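Local coordinates for cytochrome P450 (Picrophilus torridus, PDB 2RFB), which binds a heme b through an axial thiolate ligand and, as a cytochrome P450, probably acts as a monooxygenase that inserts one atom of molecular oxygen into its substrate, at residues L102-I107 / L120-S125; L111-S116 / G158-L163; I45-M50 / I182-I187. All blocks are in the same frame, centred on the assembly; numbering follows the deposited sequence.

Contact 1: L102-I107 / L120-S125; sequences LPVNII and LFKLWS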
loop_
_atom_site.group_PDB
_atom_site.type_symbol
_atom_site.label_atom_id
_atom_site.label_comp_id
_atom_site.label_asym_id
_atom_site.label_seq_id
_atom_site.Cartn_x
_atom_site.Cartn_y
_atom_site.Cartn_z
ATOM N N LEU A 102 -11.787 -6.578 2.493
ATOM C CA LEU A 102 -11.989 -6.203 1.113
ATOM C C LEU A 102 -10.710 -6.469 0.319
ATOM O O LEU A 102 -10.730 -7.264 -0.601
ATOM C CB LEU A 102 -12.483 -4.741 0.989
ATOM C CG LEU A 102 -12.503 -4.154 -0.435
ATOM C CD1 LEU A 102 -13.715 -4.625 -1.227
ATOM C CD2 LEU A 102 -12.478 -2.636 -0.407
ATOM N N PRO A 103 -9.591 -5.823 0.674
ATOM C CA PRO A 103 -8.316 -6.005 -0.057
ATOM C C PRO A 103 -7.825 -7.457 -0.051
ATOM O O PRO A 103 -7.252 -7.914 -1.036
ATOM C CB PRO A 103 -7.349 -5.100 0.706
ATOM C CG PRO A 103 -7.969 -5.025 2.132
ATOM C CD PRO A 103 -9.432 -4.850 1.771
ATOM N N VAL A 104 -8.102 -8.214 1.005
ATOM C CA VAL A 104 -7.686 -9.600 1.008
ATOM C C VAL A 104 -8.496 -10.488 0.072
ATOM O O VAL A 104 -7.981 -11.468 -0.424
ATOM C CB VAL A 104 -7.558 -10.201 2.472
ATOM C CG1 VAL A 104 -8.883 -10.449 3.120
ATOM C CG2 VAL A 104 -6.755 -11.490 2.443
ATOM N N ASN A 105 -9.773 -10.181 -0.153
ATOM C CA ASN A 105 -10.568 -10.912 -1.167
ATOM C C ASN A 105 -10.108 -10.581 -2.577
ATOM O O ASN A 105 -9.989 -11.456 -3.418
ATOM C CB ASN A 105 -12.029 -10.576 -1.038
ATOM C CG ASN A 105 -12.770 -11.517 -0.072
ATOM O OD1 ASN A 105 -13.141 -12.626 -0.445
ATOM N ND2 ASN A 105 -13.010 -11.065 1.145
ATOM N N ILE A 106 -9.817 -9.302 -2.825
ATOM C CA ILE A 106 -9.519 -8.852 -4.162
ATOM C C ILE A 106 -8.183 -9.443 -4.578
ATOM O O ILE A 106 -8.041 -9.963 -5.702
ATOM C CB ILE A 106 -9.438 -7.284 -4.246
ATOM C CG1 ILE A 106 -10.759 -6.634 -3.826
ATOM C CG2 ILE A 106 -9.073 -6.831 -5.651
ATOM C CD1 ILE A 106 -11.974 -7.423 -4.286
ATOM N N ILE A 107 -7.219 -9.390 -3.663
ATOM C CA ILE A 107 -5.899 -9.867 -3.961
ATOM C C ILE A 107 -5.861 -11.387 -4.165
ATOM O O ILE A 107 -5.187 -11.882 -5.080
ATOM C CB ILE A 107 -4.876 -9.289 -2.960
ATOM C CG1 ILE A 107 -3.806 -8.506 -3.721
ATOM C CG2 ILE A 107 -4.290 -10.316 -2.044
ATOM C CD1 ILE A 107 -2.732 -9.334 -4.274
ATOM N N LEU A 120 -8.142 -20.618 4.312
ATOM C CA LEU A 120 -6.773 -20.740 4.766
ATOM C C LEU A 120 -5.925 -19.569 4.267
ATOM O O LEU A 120 -5.101 -19.020 5.022
ATOM C CB LEU A 120 -6.181 -22.062 4.314
ATOM C CG LEU A 120 -4.699 -22.259 4.603
ATOM C CD1 LEU A 120 -4.481 -22.412 6.108
ATOM C CD2 LEU A 120 -4.160 -23.463 3.831
ATOM N N PHE A 121 -6.137 -19.171 3.009
ATOM C CA PHE A 121 -5.443 -18.003 2.490
ATOM C C PHE A 121 -5.681 -16.755 3.348
ATOM O O PHE A 121 -4.770 -15.987 3.599
ATOM C CB PHE A 121 -5.776 -17.749 1.012
ATOM C CG PHE A 121 -5.113 -16.522 0.444
ATOM C CD1 PHE A 121 -3.795 -16.569 0.027
ATOM C CD2 PHE A 121 -5.820 -15.328 0.324
ATOM C CE1 PHE A 121 -3.150 -15.444 -0.505
ATOM C CE2 PHE A 121 -5.202 -14.195 -0.216
ATOM C CZ PHE A 121 -3.865 -14.250 -0.630
ATOM N N LYS A 122 -6.899 -16.580 3.818
ATOM C CA LYS A 122 -7.204 -15.411 4.629
ATOM C C LYS A 122 -6.524 -15.487 6.011
ATOM O O LYS A 122 -6.022 -14.479 6.516
ATOM C CB LYS A 122 -8.721 -15.240 4.775
ATOM C CG LYS A 122 -9.484 -14.826 3.496
ATOM C CD LYS A 122 -10.936 -15.355 3.650
ATOM C CE LYS A 122 -12.009 -14.644 2.788
ATOM N NZ LYS A 122 -13.427 -14.954 3.316
ATOM N N LEU A 123 -6.476 -16.668 6.610
ATOM C CA LEU A 123 -5.756 -16.840 7.875
ATOM C C LEU A 123 -4.256 -16.565 7.664
ATOM O O LEU A 123 -3.658 -15.741 8.350
ATOM C CB LEU A 123 -6.007 -18.235 8.442
ATOM C CG LEU A 123 -5.854 -18.478 9.947
ATOM C CD1 LEU A 123 -6.889 -17.724 10.775
ATOM C CD2 LEU A 123 -5.964 -19.980 10.230
ATOM N N TRP A 124 -3.665 -17.200 6.666
ATOM C CA TRP A 124 -2.279 -16.969 6.344
ATOM C C TRP A 124 -2.032 -15.508 6.055
ATOM O O TRP A 124 -1.126 -14.890 6.623
ATOM C CB TRP A 124 -1.898 -17.818 5.141
ATOM C CG TRP A 124 -0.474 -17.765 4.747
ATOM C CD1 TRP A 124 0.591 -18.266 5.431
ATOM C CD2 TRP A 124 0.052 -17.208 3.541
ATOM N NE1 TRP A 124 1.753 -18.058 4.727
ATOM C CE2 TRP A 124 1.447 -17.425 3.556
ATOM C CE3 TRP A 124 -0.525 -16.572 2.438
ATOM C CZ2 TRP A 124 2.272 -17.016 2.525
ATOM C CZ3 TRP A 124 0.281 -16.187 1.426
ATOM C CH2 TRP A 124 1.679 -16.395 1.468
ATOM N N SER A 125 -2.825 -14.930 5.172
ATOM C CA SER A 125 -2.723 -13.482 4.924
ATOM C C SER A 125 -2.717 -12.611 6.236
ATOM O O SER A 125 -1.856 -11.759 6.419
ATOM C CB SER A 125 -3.809 -13.041 3.951
ATOM O OG SER A 125 -3.947 -11.621 3.982
HETATM O O HOH W 1 -14.116 -12.381 4.156
#
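Helices 101-111 and 118-129, very probably helices E and F of the cytochrome P450 fold, meet where V104 of the first packs against F121 and S125 of the second. Over the two short segments the axes come within 10.6 Å, and their N-to-C directions differ by 124°, a splayed, partly antiparallel crossing. In V104, chi1 of 73° places CG1 between the backbone N and the carbonyl carbon and leaves CG2 anti to N, facing helix 118-129. There CG2 touches S125 OG at 3.2 Å and packs against CE2 of F121 at 4.1 Å; a compact, branched valine suits this buried crossing. Serine is small enough to let V104 come close, and it also rests on N190 of helix 175-206. That long helix, by its GGNETT sequence and its position, is helix I; F121, a ring broad enough to span both neighbours, packs on its I186. The ring presents its edge to residues 102-107: V104 O lies in the ring plane beyond CE2, at 3.9 Å, and CG2 of I107 sits by CZ at 4.2 Å. Toward the partly exposed side the contact becomes polar. The extended chain of K122 crosses the N105 amide obliquely, with CE 4.0 Å from OD1; its aliphatic part packs while its amine reaches water. N105 ND2 is hydrogen-bonded back to R101 O, which helps fix the amide. A water accepts a hydrogen bond from K122 NZ at 2.8 Å and a weak, long one from N105 ND2, bridging lysine and asparagine without any direct bond.

Contact 2: L111-S116 / G158-L163; sequences LGIPDS and GIINVL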
loop_
_atom_site.group_PDB
_atom_site.type_symbol
_atom_site.label_atom_id
_atom_site.label_comp_id
_atom_site.label_asym_id
_atom_site.label_seq_id
_atom_site.Cartn_x
_atom_site.Cartn_y
_atom_site.Cartn_z
ATOM N N LEU A 111 -4.493 -13.026 -7.459
ATOM C CA LEU A 111 -3.444 -14.060 -7.391
ATOM C C LEU A 111 -3.827 -15.349 -8.133
ATOM O O LEU A 111 -2.985 -15.994 -8.755
ATOM C CB LEU A 111 -3.033 -14.386 -5.960
ATOM C CG LEU A 111 -2.318 -13.277 -5.175
ATOM C CD1 LEU A 111 -2.276 -13.560 -3.638
ATOM C CD2 LEU A 111 -0.958 -12.981 -5.752
ATOM N N GLY A 112 -5.107 -15.691 -8.075
ATOM C CA GLY A 112 -5.616 -16.989 -8.544
ATOM C C GLY A 112 -5.818 -18.012 -7.423
ATOM O O GLY A 112 -5.828 -19.190 -7.680
ATOM N N ILE A 113 -5.961 -17.582 -6.171
ATOM C CA ILE A 113 -6.158 -18.542 -5.102
ATOM C C ILE A 113 -7.527 -19.176 -5.326
ATOM O O ILE A 113 -8.521 -18.463 -5.453
ATOM C CB ILE A 113 -6.108 -17.877 -3.690
ATOM C CG1 ILE A 113 -4.751 -17.213 -3.411
ATOM C CG2 ILE A 113 -6.516 -18.885 -2.591
ATOM C CD1 ILE A 113 -3.566 -18.197 -3.289
ATOM N N PRO A 114 -7.589 -20.518 -5.411
ATOM C CA PRO A 114 -8.861 -21.223 -5.522
ATOM C C PRO A 114 -9.876 -20.913 -4.433
ATOM O O PRO A 114 -9.519 -20.628 -3.285
ATOM C CB PRO A 114 -8.437 -22.678 -5.439
ATOM C CG PRO A 114 -7.086 -22.675 -6.114
ATOM C CD PRO A 114 -6.457 -21.457 -5.487
ATOM N N ASP A 115 -11.146 -20.962 -4.821
ATOM C CA ASP A 115 -12.283 -20.880 -3.900
ATOM C C ASP A 115 -12.061 -21.725 -2.651
ATOM O O ASP A 115 -12.115 -21.216 -1.534
ATOM C CB ASP A 115 -13.569 -21.346 -4.620
ATOM C CG ASP A 115 -14.257 -20.218 -5.412
ATOM O OD1 ASP A 115 -13.632 -19.133 -5.633
ATOM O OD2 ASP A 115 -15.435 -20.428 -5.805
ATOM N N SER A 116 -11.816 -23.022 -2.848
ATOM C CA SER A 116 -11.654 -23.967 -1.730
ATOM C C SER A 116 -10.449 -23.696 -0.790
ATOM O O SER A 116 -10.277 -24.398 0.209
ATOM C CB SER A 116 -11.599 -25.401 -2.260
ATOM O OG SER A 116 -10.583 -25.555 -3.238
ATOM N N GLY A 158 -4.712 -15.889 -13.270
ATOM C CA GLY A 158 -4.133 -15.000 -12.256
ATOM C C GLY A 158 -2.612 -14.953 -12.177
ATOM O O GLY A 158 -1.928 -15.616 -12.957
ATOM N N ILE A 159 -2.087 -14.180 -11.214
ATOM C CA ILE A 159 -0.639 -13.997 -11.057
ATOM C C ILE A 159 0.125 -15.265 -10.718
ATOM O O ILE A 159 1.219 -15.482 -11.227
ATOM C CB ILE A 159 -0.279 -12.949 -9.997
ATOM C CG1 ILE A 159 -0.870 -11.579 -10.355
ATOM C CG2 ILE A 159 1.245 -12.880 -9.817
ATOM C CD1 ILE A 159 -0.619 -11.128 -11.783
ATOM N N ILE A 160 -0.427 -16.094 -9.843
ATOM C CA ILE A 160 0.238 -17.355 -9.542
ATOM C C ILE A 160 0.592 -18.054 -10.836
ATOM O O ILE A 160 1.742 -18.428 -11.031
ATOM C CB ILE A 160 -0.584 -18.269 -8.597
ATOM C CG1 ILE A 160 -0.638 -17.628 -7.198
ATOM C CG2 ILE A 160 0.053 -19.637 -8.514
ATOM C CD1 ILE A 160 -1.789 -18.083 -6.371
ATOM N N ASN A 161 -0.379 -18.179 -11.742
ATOM C CA ASN A 161 -0.134 -18.849 -13.021
ATOM C C ASN A 161 0.912 -18.153 -13.884
ATOM O O ASN A 161 1.597 -18.796 -14.690
ATOM C CB ASN A 161 -1.422 -19.025 -13.835
ATOM C CG ASN A 161 -1.181 -19.770 -15.150
ATOM O OD1 ASN A 161 -1.177 -20.998 -15.182
ATOM N ND2 ASN A 161 -0.946 -19.020 -16.232
ATOM N N VAL A 162 1.011 -16.840 -13.734
ATOM C CA VAL A 162 1.931 -16.043 -14.518
ATOM C C VAL A 162 3.319 -16.206 -13.954
ATOM O O VAL A 162 4.295 -16.208 -14.699
ATOM C CB VAL A 162 1.522 -14.538 -14.523
ATOM C CG1 VAL A 162 2.687 -13.636 -15.021
ATOM C CG2 VAL A 162 0.268 -14.323 -15.380
ATOM N N LEU A 163 3.410 -16.318 -12.635
ATOM C CA LEU A 163 4.698 -16.494 -11.967
ATOM C C LEU A 163 5.240 -17.880 -12.271
ATOM O O LEU A 163 6.449 -18.096 -12.270
ATOM C CB LEU A 163 4.556 -16.305 -10.455
ATOM C CG LEU A 163 4.397 -14.889 -9.878
ATOM C CD1 LEU A 163 4.057 -14.988 -8.406
ATOM C CD2 LEU A 163 5.651 -14.019 -10.086
#
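L111 and I160 are joined through the backbone: I160 N donates to L111 O at 2.8 Å. The bond is nearly straight, 161° at the hydrogen, and arrives in the carbonyl plane. The amide of I159, also near that oxygen, is too badly angled to bond to it; I159 has a backbone hydrogen bond with I110. L111 O, at the end of helix 101-111, thus takes up the I160 amide in the first turn of helix 159-164, where no earlier turn could supply an acceptor.

Two glycines meet here, G112 and G158, their CA atoms 4.5 Å apart, and each is needed for its own reason. G112 has positive phi (98°) as the C-prime residue of a Schellman motif, and a CB would jam against the preceding carbonyl O. G158 holds the N-cap position, where a CB would run into L111 O and G112 N.

The apolar contacts come mainly from I160. Its chi1 of -69° sets CG1 anti to its carbonyl carbon, and the side chain lies along one side of the L111 carbonyl. CD1 touches I113 CD1 at 3.6 Å and lies 3.9 Å from L111 CB. More loosely, L111 CD2 approaches I159 CB at 4.3 Å. The arrangement is that of a Schellman-terminated helix meeting the N-terminus of another, and it probably corresponds to the junction of helices E and H in the P450 fold.

Contact 3: I45-M50 / I182-I187; sequences ISFITM and IMLLII. With HEM (protoporphyrin IX containing Fe), chain G; SO4 (sulfate ion), chain F.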
loop_
_atom_site.group_PDB
_atom_site.type_symbol
_atom_site.label_atom_id
_atom_site.label_comp_id
_atom_site.label_asym_id
_atom_site.label_seq_id
_atom_site.Cartn_x
_atom_site.Cartn_y
_atom_site.Cartn_z
ATOM N N ILE A 45 10.902 -7.619 1.323
ATOM C CA ILE A 45 11.305 -8.819 0.559
ATOM C C ILE A 45 11.039 -8.698 -0.950
ATOM O O ILE A 45 10.339 -7.787 -1.410
ATOM C CB ILE A 45 10.539 -10.051 1.059
ATOM C CG1 ILE A 45 9.028 -9.858 0.833
ATOM C CG2 ILE A 45 10.933 -10.380 2.518
ATOM C CD1 ILE A 45 8.168 -10.376 1.969
ATOM N N SER A 46 11.547 -9.661 -1.718
ATOM C CA SER A 46 11.398 -9.666 -3.173
ATOM C C SER A 46 11.914 -8.382 -3.820
ATOM O O SER A 46 12.930 -7.841 -3.393
ATOM C CB SER A 46 9.955 -9.934 -3.609
ATOM O OG SER A 46 9.863 -9.821 -5.029
ATOM N N PHE A 47 11.224 -7.896 -4.847
ATOM C CA PHE A 47 11.812 -6.887 -5.690
ATOM C C PHE A 47 11.786 -5.472 -5.123
ATOM O O PHE A 47 12.432 -4.575 -5.680
ATOM C CB PHE A 47 11.299 -6.975 -7.143
ATOM C CG PHE A 47 9.815 -6.717 -7.307
ATOM C CD1 PHE A 47 9.308 -5.413 -7.320
ATOM C CD2 PHE A 47 8.934 -7.764 -7.476
ATOM C CE1 PHE A 47 7.927 -5.168 -7.451
ATOM C CE2 PHE A 47 7.543 -7.514 -7.628
ATOM C CZ PHE A 47 7.052 -6.224 -7.614
ATOM N N ILE A 48 11.088 -5.266 -4.013
ATOM C CA ILE A 48 11.122 -3.970 -3.343
ATOM C C ILE A 48 12.516 -3.586 -2.856
ATOM O O ILE A 48 12.835 -2.405 -2.798
ATOM C CB ILE A 48 10.026 -3.810 -2.205
ATOM C CG1 ILE A 48 9.656 -2.334 -2.005
ATOM C CG2 ILE A 48 10.394 -4.562 -0.865
ATOM C CD1 ILE A 48 8.366 -2.129 -1.111
ATOM N N THR A 49 13.345 -4.566 -2.520
ATOM C CA THR A 49 14.646 -4.265 -1.974
ATOM C C THR A 49 15.752 -4.427 -3.031
ATOM O O THR A 49 16.940 -4.522 -2.687
ATOM C CB THR A 49 14.945 -5.128 -0.724
ATOM O OG1 THR A 49 14.875 -6.509 -1.061
ATOM C CG2 THR A 49 13.918 -4.891 0.365
ATOM N N MET A 50 15.377 -4.427 -4.317
ATOM C CA MET A 50 16.344 -4.630 -5.402
ATOM C C MET A 50 16.607 -3.372 -6.187
ATOM O O MET A 50 15.697 -2.588 -6.408
ATOM C CB MET A 50 15.818 -5.651 -6.382
ATOM C CG MET A 50 15.891 -7.060 -5.892
ATOM S SD MET A 50 14.967 -8.054 -7.055
ATOM C CE MET A 50 14.779 -9.568 -6.071
ATOM N N ILE A 182 4.653 -13.232 -4.387
ATOM C CA ILE A 182 3.272 -13.259 -3.915
ATOM C C ILE A 182 3.171 -12.630 -2.538
ATOM O O ILE A 182 2.326 -11.774 -2.316
ATOM C CB ILE A 182 2.789 -14.706 -3.929
ATOM C CG1 ILE A 182 2.532 -15.124 -5.378
ATOM C CG2 ILE A 182 1.583 -14.960 -3.025
ATOM C CD1 ILE A 182 2.543 -16.607 -5.519
ATOM N N MET A 183 4.071 -12.990 -1.633
ATOM C CA MET A 183 4.094 -12.343 -0.331
ATOM C C MET A 183 4.200 -10.825 -0.409
ATOM O O MET A 183 3.536 -10.121 0.335
ATOM C CB MET A 183 5.196 -12.913 0.538
ATOM C CG MET A 183 4.838 -14.225 1.116
ATOM S SD MET A 183 6.220 -14.893 2.031
ATOM C CE MET A 183 6.247 -13.812 3.454
ATOM N N LEU A 184 5.022 -10.314 -1.317
ATOM C CA LEU A 184 5.176 -8.867 -1.455
ATOM C C LEU A 184 3.915 -8.259 -1.960
ATOM O O LEU A 184 3.537 -7.211 -1.491
ATOM C CB LEU A 184 6.330 -8.497 -2.381
ATOM C CG LEU A 184 6.520 -7.041 -2.798
ATOM C CD1 LEU A 184 6.693 -6.161 -1.573
ATOM C CD2 LEU A 184 7.751 -6.924 -3.738
ATOM N N LEU A 185 3.231 -8.888 -2.897
ATOM C CA LEU A 185 1.905 -8.376 -3.299
ATOM C C LEU A 185 0.852 -8.335 -2.187
ATOM O O LEU A 185 -0.011 -7.426 -2.149
ATOM C CB LEU A 185 1.343 -9.185 -4.467
ATOM C CG LEU A 185 2.282 -9.184 -5.675
ATOM C CD1 LEU A 185 1.754 -10.121 -6.776
ATOM C CD2 LEU A 185 2.437 -7.772 -6.148
ATOM N N ILE A 186 0.897 -9.304 -1.292
ATOM C CA ILE A 186 -0.143 -9.401 -0.296
ATOM C C ILE A 186 0.163 -8.353 0.755
ATOM O O ILE A 186 -0.710 -7.659 1.231
ATOM C CB ILE A 186 -0.202 -10.815 0.357
ATOM C CG1 ILE A 186 -0.802 -11.843 -0.597
ATOM C CG2 ILE A 186 -1.071 -10.811 1.630
ATOM C CD1 ILE A 186 -0.388 -13.275 -0.264
ATOM N N ILE A 187 1.433 -8.231 1.110
ATOM C CA ILE A 187 1.785 -7.386 2.224
ATOM C C ILE A 187 1.693 -5.946 1.822
ATOM O O ILE A 187 1.221 -5.150 2.607
ATOM C CB ILE A 187 3.173 -7.698 2.778
ATOM C CG1 ILE A 187 3.152 -9.112 3.390
ATOM C CG2 ILE A 187 3.596 -6.582 3.771
ATOM C CD1 ILE A 187 4.514 -9.705 3.519
HETATM C CHA HEM G . 5.471 0.000 -3.544
HETATM C CHB HEM G . 2.479 2.961 -0.980
HETATM C CHC HEM G . -1.224 -0.115 -2.146
HETATM C CHD HEM G . 1.828 -3.406 -4.066
HETATM C C1A HEM G . 4.960 1.071 -2.790
HETATM C C2A HEM G . 5.710 2.232 -2.371
HETATM C C3A HEM G . 4.851 3.033 -1.663
HETATM C C4A HEM G . 3.587 2.390 -1.668
HETATM C CMA HEM G . 5.037 4.451 -0.916
HETATM C CAA HEM G . 7.225 2.476 -2.696
HETATM C CBA HEM G . 8.166 1.907 -1.603
HETATM C CGA HEM G . 9.542 2.344 -2.023
HETATM O O1A HEM G . 9.694 3.239 -2.933
HETATM O O2A HEM G . 10.497 1.795 -1.439
HETATM C C1B HEM G . 1.193 2.396 -1.095
HETATM C C2B HEM G . -0.061 2.990 -0.698
HETATM C C3B HEM G . -1.018 2.069 -1.050
HETATM C C4B HEM G . -0.399 0.950 -1.651
HETATM C CMB HEM G . -0.144 4.423 -0.006
HETATM C CAB HEM G . -2.614 1.903 -0.952
HETATM C CBB HEM G . -3.522 2.991 -0.796
HETATM C C1C HEM G . -0.827 -1.296 -2.868
HETATM C C2C HEM G . -1.573 -2.424 -3.472
HETATM C C3C HEM G . -0.662 -3.296 -3.969
HETATM C C4C HEM G . 0.627 -2.800 -3.690
HETATM C CMC HEM G . -3.137 -2.720 -3.595
HETATM C CAC HEM G . -0.939 -4.638 -4.757
HETATM C CBC HEM G . -0.400 -5.814 -4.386
HETATM C C1D HEM G . 3.108 -2.759 -4.102
HETATM C C2D HEM G . 4.330 -3.335 -4.614
HETATM C C3D HEM G . 5.412 -2.259 -4.404
HETATM C C4D HEM G . 4.742 -1.160 -3.836
HETATM C CMD HEM G . 4.568 -4.761 -5.206
HETATM C CAD HEM G . 6.946 -2.224 -4.720
HETATM C CBD HEM G . 7.106 -1.814 -6.201
HETATM C CGD HEM G . 8.553 -1.780 -6.577
HETATM O O1D HEM G . 9.413 -1.785 -5.638
HETATM O O2D HEM G . 8.858 -1.756 -7.807
HETATM N NA HEM G . 3.637 1.202 -2.355
HETATM N NB HEM G . 0.947 1.134 -1.713
HETATM N NC HEM G . 0.524 -1.593 -3.055
HETATM N ND HEM G . 3.392 -1.452 -3.640
HETATM FE FE HEM G . 2.106 -0.151 -2.905
HETATM S S SO4 F . 13.901 -11.932 -0.328
HETATM O O1 SO4 F . 14.607 -10.649 -0.465
HETATM O O2 SO4 F . 13.031 -11.955 0.843
HETATM O O3 SO4 F . 13.110 -12.151 -1.553
HETATM O O4 SO4 F . 14.899 -12.990 -0.161
#
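With chi1 at 172°, L184 extends away from its own helix, 175-206, toward the loop, and F47 has CG tucked between its own N and carbonyl carbon (chi1 64°), turning its ring to meet it. The result is a CH-pi contact in which CD2 of L184 stands 3.8 Å above the centre of the ring, only 5° off its normal, the two side chains crossing at about a right angle. The same methyl lies 3.6 Å from I45 O and 3.7 Å from S46 CB, so leucine fills a socket of backbone (I45 O, F47 N, I48 N), S46 CB and the F47 ring. Its other branch, CD1, faces CG2 of I48 at 4.1 Å. On the partly exposed side, CD1 of I45 rests on M183 CB and I187 CD1, the side chains again crossing at about a right angle.

Both segments also touch the heme. The edge of the F47 ring lies beside a propionate, CE1 being 3.6 Å from HEM CGD, and Y181 meets the same ring at an inclined angle. CG1 of I48 packs by the O1D of that propionate at 3.7 Å, while L184 CG and L185 CD2 lie near the CMD methyl. R59, R238 and H293 hydrogen-bond to the heme, while F47, I48, L184 and L185 line its edge and propionate with hydrocarbon. Away from the heme, S46 N donates to O3 of a sulfate, probably from the crystallisation liquor, at 2.9 Å. Loop 45-50, just before helix 52-66, and the long helix together form part of the heme pocket wall, as expected where the B-C loop of a cytochrome P450 meets helix I.

Overall arrangement
Helix 175-206 ties the set together: it supplies one side of contact 3, and its residues I182 and I186 reach the other two. I186 CD1 meets F121 CE1 of contact 1 at 3.5 Å, and I182 CD1 meets I160 CG1 of contact 2 at 3.7 Å. Contacts 1 and 2, whose centres are 12 Å apart, share helix 101-111 and touch directly, F121 CZ lying 3.5 Å from L111 CD1. Contact 3 lies about 16 Å from each, between centres, and both fall within the chain between its two segments. It belongs to the heme pocket itself; from contact 1, I107 still comes to about 4 Å from the heme at nearest atoms, whereas L111 of contact 2 stays about 7 Å away.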